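Local coordinates for redy-like protein (Hahella chejuensis, PDB 2JDJ) that is probably involved in the biosynthesis of the red pigment prodigiosin, as a small two-chain protein of the dimeric alpha/beta-barrel clan, at residues V13-A18 with S84-V89; E20-N25 with A77-A82; T62-F67 with V90-G95. All blocks are in the same frame, centred on the assembly; numbering follows the deposited sequence.

Contact 1. Residues V13-A18 with S84-V89; sequences VAQADA and SRMAEV. With IPA (isopropyl alcohol), chain E.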
loop_
_atom_site.group_PDB
_atom_site.type_symbol
_atom_site.label_atom_id
_atom_site.label_comp_id
_atom_site.label_asym_id
_atom_site.label_seq_id
_atom_site.Cartn_x
_atom_site.Cartn_y
_atom_site.Cartn_z
ATOM N N VAL A 13 4.734 18.191 13.018
ATOM C CA VAL A 13 5.856 17.332 12.620
ATOM C C VAL A 13 6.936 17.269 13.687
ATOM O O VAL A 13 7.721 16.338 13.692
ATOM C CB VAL A 13 6.535 17.698 11.243
ATOM C CG1 VAL A 13 5.609 17.414 10.097
ATOM C CG2 VAL A 13 7.038 19.143 11.204
ATOM N N ALA A 14 6.967 18.238 14.600
ATOM C CA ALA A 14 7.864 18.118 15.777
ATOM C C ALA A 14 7.634 16.808 16.529
ATOM O O ALA A 14 8.569 16.238 17.106
ATOM C CB ALA A 14 7.737 19.329 16.710
ATOM N N GLN A 15 6.409 16.287 16.478
ATOM C CA GLN A 15 6.072 15.019 17.160
ATOM C C GLN A 15 6.418 13.739 16.425
ATOM O O GLN A 15 6.018 12.655 16.866
ATOM C CB GLN A 15 4.582 14.961 17.470
ATOM C CG GLN A 15 4.265 15.414 18.862
ATOM C CD GLN A 15 2.801 15.316 19.187
ATOM O OE1 GLN A 15 1.928 15.545 18.329
ATOM N NE2 GLN A 15 2.512 14.978 20.435
ATOM N N ALA A 16 7.137 13.841 15.312
ATOM C CA ALA A 16 7.409 12.662 14.489
ATOM C C ALA A 16 8.019 11.549 15.317
ATOM O O ALA A 16 7.664 10.379 15.156
ATOM C CB ALA A 16 8.321 13.004 13.316
ATOM N N ASP A 17 8.941 11.892 16.197
ATOM C CA ASP A 17 9.633 10.844 16.918
ATOM C C ASP A 17 8.732 10.071 17.893
ATOM O O ASP A 17 8.832 8.850 17.978
ATOM C CB ASP A 17 10.868 11.395 17.581
ATOM C CG ASP A 17 10.549 12.116 18.826
ATOM O OD1 ASP A 17 9.519 12.830 18.811
ATOM O OD2 ASP A 17 11.293 11.914 19.818
ATOM N N ALA A 18 7.829 10.768 18.583
ATOM C CA ALA A 18 6.785 10.117 19.384
ATOM C C ALA A 18 5.866 9.241 18.538
ATOM O O ALA A 18 5.545 8.110 18.931
ATOM C CB ALA A 18 5.980 11.157 20.144
ATOM N N SER A 84 -5.028 9.517 17.532
ATOM C CA SER A 84 -5.775 10.761 17.393
ATOM C C SER A 84 -5.215 11.977 18.141
ATOM O O SER A 84 -5.639 13.111 17.879
ATOM C CB SER A 84 -7.226 10.510 17.784
ATOM O OG SER A 84 -7.881 9.839 16.715
ATOM N N ARG A 85 -4.286 11.753 19.075
ATOM C CA ARG A 85 -3.603 12.859 19.766
ATOM C C ARG A 85 -2.511 13.465 18.883
ATOM O O ARG A 85 -2.087 14.591 19.111
ATOM C CB ARG A 85 -2.955 12.385 21.078
ATOM C CG ARG A 85 -3.918 11.851 22.138
ATOM C CD ARG A 85 -4.915 12.879 22.606
ATOM N NE ARG A 85 -4.288 13.948 23.391
ATOM C CZ ARG A 85 -3.961 13.856 24.679
ATOM N NH1 ARG A 85 -4.185 12.732 25.360
ATOM N NH2 ARG A 85 -3.403 14.895 25.288
HETATM N N MSE A 86 -2.078 12.716 17.863
HETATM C CA MSE A 86 -0.916 13.108 17.050
HETATM C C MSE A 86 -1.207 13.309 15.565
HETATM O O MSE A 86 -0.485 14.045 14.900
HETATM C CB MSE A 86 0.180 12.053 17.139
HETATM C CG MSE A 86 0.859 11.905 18.484
HETATM SE SE MSE A 86 2.038 10.344 18.399
HETATM C CE MSE A 86 0.782 8.923 18.080
ATOM N N ALA A 87 -2.254 12.664 15.062
ATOM C CA ALA A 87 -2.397 12.466 13.616
ATOM C C ALA A 87 -3.837 12.293 13.169
ATOM O O ALA A 87 -4.708 12.010 13.985
ATOM C CB ALA A 87 -1.582 11.241 13.201
ATOM N N GLU A 88 -4.087 12.441 11.863
ATOM C CA GLU A 88 -5.407 12.200 11.313
ATOM C C GLU A 88 -5.255 11.501 9.967
ATOM O O GLU A 88 -4.257 11.706 9.260
ATOM C CB GLU A 88 -6.172 13.530 11.139
ATOM C CG GLU A 88 -5.444 14.535 10.244
ATOM C CD GLU A 88 -6.217 15.819 10.001
ATOM O OE1 GLU A 88 -7.335 15.976 10.549
ATOM O OE2 GLU A 88 -5.690 16.685 9.273
ATOM N N VAL A 89 -6.228 10.660 9.631
ATOM C CA VAL A 89 -6.282 10.036 8.322
ATOM C C VAL A 89 -6.878 11.121 7.413
ATOM O O VAL A 89 -7.903 11.735 7.758
ATOM C CB VAL A 89 -7.177 8.769 8.343
ATOM C CG1 VAL A 89 -7.449 8.269 6.926
ATOM C CG2 VAL A 89 -6.553 7.657 9.192
HETATM C C1 IPA E . 12.149 15.562 12.001
HETATM C C2 IPA E . 10.936 16.385 12.421
HETATM C C3 IPA E . 11.246 17.877 12.362
HETATM O O2 IPA E . 10.587 16.022 13.732
HETATM O O HOH W 1 1.477 15.423 15.678
#
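Q15 lays its side-chain amide against M86, a selenomethionine, and this pair carries most of the contact. The CG methylene of M86 stands 3.8 Å from OE1 of Q15, and 4.0 Å from both CD and NE2 of the same amide. The methylene lies to one side of the amide plane, offset toward its OE1/NE2 end, while the two chains run at a slant to each other. Q15 reaches there from an unusual first torsion, chi1 -96°, well off a staggered position, and then stays extended. In M86, CG is set anti to the carbonyl carbon (chi1 -68°) and chi2 is extended, which carries the selenium to the start of the helix. There SE of M86 lies 4.0 Å from the backbone C of A18 and 4.4 Å from CB of A18. No direct hydrogen bond joins the segments. Instead a water donates to OE1 of Q15 at 2.7 Å; its approach to the carbonyl O of M86 is very short and doubtful as a bond, and other acceptors compete for its protons. Replacing Q15 with an alanine would probably uncover the M86 methylene and deprive that water of one of its acceptors. Away from M86, an isopropanol, probably from the crystallisation liquor, donates to the V13 carbonyl (O2 to O, 2.9 Å). The turn 13-15 thus leads into helix 16-30 directly beside the place where helix 74-86 gives way to strand 87-97. M86 also packs on F19 and W22 of helix 16-30, and its backbone is hydrogen-bonded to F11. From there the strand runs along strand 2-10, where A87 rests on I8 and L10, and A16 meets L10 from the other helix.

Contact 2. Residues E20-N25 with A77-A82; sequences EFWVQN and AGLVQA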
loop_
_atom_site.group_PDB
_atom_site.type_symbol
_atom_site.label_atom_id
_atom_site.label_comp_id
_atom_site.label_asym_id
_atom_site.label_seq_id
_atom_site.Cartn_x
_atom_site.Cartn_y
_atom_site.Cartn_z
ATOM N N GLU A 20 6.509 7.835 15.507
ATOM C CA GLU A 20 7.247 6.652 15.024
ATOM C C GLU A 20 7.574 5.636 16.112
ATOM O O GLU A 20 7.606 4.450 15.840
ATOM C CB GLU A 20 8.522 7.067 14.275
ATOM C CG GLU A 20 8.188 7.891 13.039
ATOM C CD GLU A 20 9.347 8.113 12.087
ATOM O OE1 GLU A 20 10.316 7.333 12.114
ATOM O OE2 GLU A 20 9.255 9.076 11.278
ATOM N N PHE A 21 7.822 6.093 17.337
ATOM C CA PHE A 21 8.071 5.144 18.417
ATOM C C PHE A 21 6.777 4.371 18.735
ATOM O O PHE A 21 6.807 3.156 18.968
ATOM C CB PHE A 21 8.641 5.825 19.677
ATOM C CG PHE A 21 8.942 4.838 20.776
ATOM C CD1 PHE A 21 10.200 4.223 20.854
ATOM C CD2 PHE A 21 7.947 4.463 21.685
ATOM C CE1 PHE A 21 10.474 3.271 21.844
ATOM C CE2 PHE A 21 8.207 3.502 22.660
ATOM C CZ PHE A 21 9.471 2.912 22.738
ATOM N N TRP A 22 5.654 5.095 18.758
ATOM C CA TRP A 22 4.331 4.524 18.983
ATOM C C TRP A 22 3.997 3.517 17.896
ATOM O O TRP A 22 3.580 2.389 18.190
ATOM C CB TRP A 22 3.262 5.615 19.078
ATOM C CG TRP A 22 1.866 5.055 19.140
ATOM C CD1 TRP A 22 1.199 4.612 20.255
ATOM C CD2 TRP A 22 0.974 4.853 18.031
ATOM N NE1 TRP A 22 -0.058 4.146 19.905
ATOM C CE2 TRP A 22 -0.222 4.287 18.548
ATOM C CE3 TRP A 22 1.070 5.090 16.651
ATOM C CZ2 TRP A 22 -1.316 3.953 17.722
ATOM C CZ3 TRP A 22 -0.016 4.760 15.835
ATOM C CH2 TRP A 22 -1.193 4.198 16.376
ATOM N N VAL A 23 4.211 3.894 16.638
ATOM C CA VAL A 23 3.961 2.949 15.543
ATOM C C VAL A 23 4.751 1.650 15.754
ATOM O O VAL A 23 4.181 0.567 15.778
ATOM C CB VAL A 23 4.277 3.555 14.153
ATOM C CG1 VAL A 23 4.341 2.460 13.087
ATOM C CG2 VAL A 23 3.245 4.609 13.801
ATOM N N GLN A 24 6.063 1.757 15.907
ATOM C CA GLN A 24 6.902 0.549 15.960
ATOM C C GLN A 24 6.741 -0.309 17.210
ATOM O O GLN A 24 6.875 -1.517 17.150
ATOM C CB GLN A 24 8.363 0.921 15.769
ATOM C CG GLN A 24 8.684 1.266 14.330
ATOM C CD GLN A 24 10.140 1.654 14.138
ATOM O OE1 GLN A 24 10.445 2.719 13.594
ATOM N NE2 GLN A 24 11.042 0.797 14.593
ATOM N N ASN A 25 6.444 0.306 18.341
ATOM C CA ASN A 25 6.449 -0.425 19.611
ATOM C C ASN A 25 5.081 -0.601 20.242
ATOM O O ASN A 25 4.938 -1.314 21.240
ATOM C CB ASN A 25 7.418 0.252 20.577
ATOM C CG ASN A 25 8.816 0.321 20.018
ATOM O OD1 ASN A 25 9.557 -0.650 20.075
ATOM N ND2 ASN A 25 9.176 1.467 19.440
ATOM N N ALA A 77 -9.780 0.474 19.928
ATOM C CA ALA A 77 -10.120 1.776 20.501
ATOM C C ALA A 77 -8.919 2.409 21.185
ATOM O O ALA A 77 -8.769 3.638 21.198
ATOM C CB ALA A 77 -11.301 1.653 21.476
ATOM N N GLY A 78 -8.067 1.563 21.759
ATOM C CA GLY A 78 -6.851 2.020 22.427
ATOM C C GLY A 78 -5.808 2.557 21.456
ATOM O O GLY A 78 -5.087 3.510 21.757
ATOM N N LEU A 79 -5.720 1.930 20.289
ATOM C CA LEU A 79 -4.874 2.431 19.212
ATOM C C LEU A 79 -5.366 3.783 18.685
ATOM O O LEU A 79 -4.600 4.746 18.640
ATOM C CB LEU A 79 -4.793 1.402 18.080
ATOM C CG LEU A 79 -4.137 0.052 18.383
ATOM C CD1 LEU A 79 -4.220 -0.830 17.139
ATOM C CD2 LEU A 79 -2.678 0.223 18.847
ATOM N N VAL A 80 -6.640 3.857 18.295
ATOM C CA VAL A 80 -7.270 5.126 17.857
ATOM C C VAL A 80 -7.072 6.297 18.838
ATOM O O VAL A 80 -6.734 7.412 18.421
ATOM C CB VAL A 80 -8.766 4.948 17.536
ATOM C CG1 VAL A 80 -9.407 6.291 17.199
ATOM C CG2 VAL A 80 -8.934 3.995 16.371
ATOM N N GLN A 81 -7.248 6.046 20.135
ATOM C CA GLN A 81 -7.148 7.125 21.131
ATOM C C GLN A 81 -5.771 7.803 21.074
ATOM O O GLN A 81 -5.658 9.042 21.061
ATOM C CB GLN A 81 -7.452 6.579 22.549
ATOM C CG GLN A 81 -7.634 7.650 23.651
ATOM C CD GLN A 81 -8.682 7.260 24.732
ATOM O OE1 GLN A 81 -9.526 8.081 25.128
ATOM N NE2 GLN A 81 -8.632 6.008 25.194
ATOM N N ALA A 82 -4.730 6.976 21.038
ATOM C CA ALA A 82 -3.344 7.447 20.993
ATOM C C ALA A 82 -3.058 8.115 19.651
ATOM O O ALA A 82 -2.514 9.217 19.604
ATOM C CB ALA A 82 -2.389 6.279 21.211
HETATM O O HOH W 2 -1.973 3.098 21.857
#
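W22 spans the gap to helix 74-86 with its indole, meeting A82 and L79. Close packing is confined to two spots. The methyl CB of A82 lies 3.4 Å from NE1 of W22 and 4.0 Å from CE2, so it nestles by the pyrrole part, while at the benzo part CZ2 comes 3.5 Å from the carbonyl O of L79. The L79 side chain stands roughly perpendicular to that of W22 and touches it more lightly, CZ2 to CD2 at 4.1 Å. With CG anti to the backbone N (chi1 173°), W22 is swung across toward the other helix. At the looser NE1 edge the link between the segments is made by a water: it accepts from NE1 of W22 at 2.9 Å, in the plane of the indole, and donates to the carbonyl O of G78, bridging the helices where no direct bond does. Beyond W22, on the exposed side of its own helix, ND2 of N25 bonds to the carbonyl O of F21 (2.9 Å, 155°) and sits over one face of the F21 ring, toward its rim. The contact therefore joins helix 16-30 to helix 74-86 through one aromatic group. F83 and M86 also touch W22, L79 reaches D27 and T30, and on another side of helix 16-30, E20 and V23 pack on L98 of the second subunit.

Contact 3. Residues T62-F67 with V90-G95; sequences TDRAAF and VEELAG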
loop_
_atom_site.group_PDB
_atom_site.type_symbol
_atom_site.label_atom_id
_atom_site.label_comp_id
_atom_site.label_asym_id
_atom_site.label_seq_id
_atom_site.Cartn_x
_atom_site.Cartn_y
_atom_site.Cartn_z
ATOM N N THR A 62 -7.875 -10.057 5.850
ATOM C CA THR A 62 -8.525 -11.264 5.348
ATOM C C THR A 62 -9.749 -10.870 4.538
ATOM O O THR A 62 -9.888 -11.243 3.364
ATOM C CB THR A 62 -8.927 -12.192 6.508
ATOM O OG1 THR A 62 -9.627 -11.429 7.508
ATOM C CG2 THR A 62 -7.676 -12.813 7.131
ATOM N N ASP A 63 -10.616 -10.093 5.168
ATOM C CA ASP A 63 -11.719 -9.428 4.479
ATOM C C ASP A 63 -12.186 -8.267 5.329
ATOM O O ASP A 63 -11.936 -8.233 6.547
ATOM C CB ASP A 63 -12.882 -10.385 4.217
ATOM C CG ASP A 63 -13.387 -11.029 5.480
ATOM O OD1 ASP A 63 -14.141 -10.366 6.210
ATOM O OD2 ASP A 63 -13.010 -12.196 5.752
ATOM N N ARG A 64 -12.865 -7.328 4.675
ATOM C CA ARG A 64 -13.344 -6.096 5.307
ATOM C C ARG A 64 -14.278 -6.365 6.470
ATOM O O ARG A 64 -14.305 -5.615 7.454
ATOM C CB ARG A 64 -14.052 -5.200 4.272
ATOM C CG ARG A 64 -14.289 -3.772 4.731
ATOM C CD ARG A 64 -12.996 -3.113 5.182
ATOM N NE ARG A 64 -12.858 -1.742 4.687
ATOM C CZ ARG A 64 -13.058 -0.650 5.416
ATOM N NH1 ARG A 64 -13.414 -0.737 6.693
ATOM N NH2 ARG A 64 -12.885 0.539 4.857
ATOM N N ALA A 65 -15.059 -7.433 6.344
ATOM C CA ALA A 65 -15.984 -7.837 7.401
ATOM C C ALA A 65 -15.231 -8.138 8.713
ATOM O O ALA A 65 -15.599 -7.645 9.794
ATOM C CB ALA A 65 -16.808 -9.045 6.933
ATOM N N ALA A 66 -14.173 -8.941 8.606
ATOM C CA ALA A 66 -13.345 -9.303 9.767
ATOM C C ALA A 66 -12.673 -8.061 10.377
ATOM O O ALA A 66 -12.672 -7.885 11.590
ATOM C CB ALA A 66 -12.307 -10.347 9.376
ATOM N N PHE A 67 -12.123 -7.193 9.524
ATOM C CA PHE A 67 -11.495 -5.939 9.994
ATOM C C PHE A 67 -12.466 -5.028 10.741
ATOM O O PHE A 67 -12.136 -4.488 11.791
ATOM C CB PHE A 67 -10.815 -5.183 8.854
ATOM C CG PHE A 67 -10.016 -3.982 9.313
ATOM C CD1 PHE A 67 -8.904 -4.140 10.135
ATOM C CD2 PHE A 67 -10.386 -2.693 8.930
ATOM C CE1 PHE A 67 -8.159 -3.031 10.570
ATOM C CE2 PHE A 67 -9.652 -1.578 9.358
ATOM C CZ PHE A 67 -8.535 -1.748 10.181
ATOM N N VAL A 90 -6.237 11.365 6.266
ATOM C CA VAL A 90 -6.704 12.387 5.321
ATOM C C VAL A 90 -7.190 11.784 3.982
ATOM O O VAL A 90 -7.739 12.477 3.138
ATOM C CB VAL A 90 -5.623 13.516 5.113
ATOM C CG1 VAL A 90 -5.342 14.252 6.447
ATOM C CG2 VAL A 90 -4.308 12.965 4.576
ATOM N N GLU A 91 -6.931 10.499 3.779
ATOM C CA GLU A 91 -7.464 9.788 2.644
ATOM C C GLU A 91 -7.422 8.312 2.946
ATOM O O GLU A 91 -6.521 7.841 3.640
ATOM C CB GLU A 91 -6.695 10.104 1.352
ATOM C CG GLU A 91 -7.385 9.513 0.103
ATOM C CD GLU A 91 -6.704 9.874 -1.202
ATOM O OE1 GLU A 91 -5.722 10.629 -1.197
ATOM O OE2 GLU A 91 -7.164 9.397 -2.254
ATOM N N GLU A 92 -8.437 7.597 2.475
ATOM C CA GLU A 92 -8.425 6.142 2.508
ATOM C C GLU A 92 -8.542 5.608 1.086
ATOM O O GLU A 92 -9.388 6.069 0.334
ATOM C CB GLU A 92 -9.588 5.598 3.339
ATOM C CG GLU A 92 -9.625 4.079 3.327
ATOM C CD GLU A 92 -10.735 3.509 4.177
ATOM O OE1 GLU A 92 -10.784 3.806 5.390
ATOM O OE2 GLU A 92 -11.546 2.750 3.622
ATOM N N LEU A 93 -7.683 4.648 0.732
ATOM C CA LEU A 93 -7.781 3.880 -0.511
ATOM C C LEU A 93 -7.996 2.437 -0.077
ATOM O O LEU A 93 -7.414 2.002 0.929
ATOM C CB LEU A 93 -6.475 3.942 -1.318
ATOM C CG LEU A 93 -5.878 5.220 -1.928
ATOM C CD1 LEU A 93 -5.345 6.200 -0.900
ATOM C CD2 LEU A 93 -4.752 4.869 -2.878
ATOM N N ALA A 94 -8.814 1.689 -0.811
ATOM C CA ALA A 94 -9.087 0.295 -0.475
ATOM C C ALA A 94 -9.391 -0.530 -1.729
ATOM O O ALA A 94 -10.004 -0.032 -2.670
ATOM C CB ALA A 94 -10.267 0.206 0.511
ATOM N N GLY A 95 -8.972 -1.784 -1.734
ATOM C CA GLY A 95 -9.365 -2.694 -2.792
ATOM C C GLY A 95 -9.230 -4.146 -2.415
ATOM O O GLY A 95 -8.649 -4.492 -1.382
#
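A single surface salt bridge, R64 to E92, ties the first turn of helix 64-71 to strand 87-97, an outermost strand of the sheet within this chain. The evidence is one short distance, 2.9 Å from NH2 of R64 to OE2 of E92. The second carboxylate oxygen, OE1, is 3.9 Å from NH2, so the pairing is one-point and not a two-pronged fork. OE2 meets the guanidinium at its edge, near its plane, yet the carboxylate is turned 51° against that plane. R64 and E92 reach toward each other. R64 starts with CG anti to the backbone N (chi1 -166°) and then bends twice to bring NH2 round, whereas E92 simply stretches out to it. Each group has a further partner: NH1 of R64 pairs with D68 one turn along the helix, and OE1 of E92 makes a weak bond to H6, which would probably restrict the rotation of R64 and, less firmly, of E92. The helix start is itself fixed by D63 at the N-cap position, whose OD1 accepts from the backbone N of A66 at 2.8 Å (156°), the N-H approaching out of the carboxylate plane. On the strand, E91 next to E92 turns to the dimer side, bridging to K7 of its own chain and K7 of the second subunit, while L93 packs on Y53 of that subunit. Helices on one side of an antiparallel sheet and a partner subunit on the other are the layout of a dimeric alpha/beta barrel, in keeping with this family.

Overall arrangement
Contacts 1 and 2 adjoin: their centres are 10 Å apart, both join helix 16-30 to the 74-89 region, and CE of M86 lies 4.1 Å from CD2 of W22, so they touch through this pair. Along the chain, contact 2 falls within the span that contact 1 closes. Contact 3 lies on the opposite side of the chain's centre, 22 Å from contact 1 and 19 Å from contact 2 between centres, sharing strand 87-97 with contact 1. A glycerol and an isopropanol other than the one at V13, probably crystallisation additives, lie about 4 Å from the L79 side chain (nearest atoms) and may mark a pocket nearby. Contacts 2 and 3 both touch the second subunit.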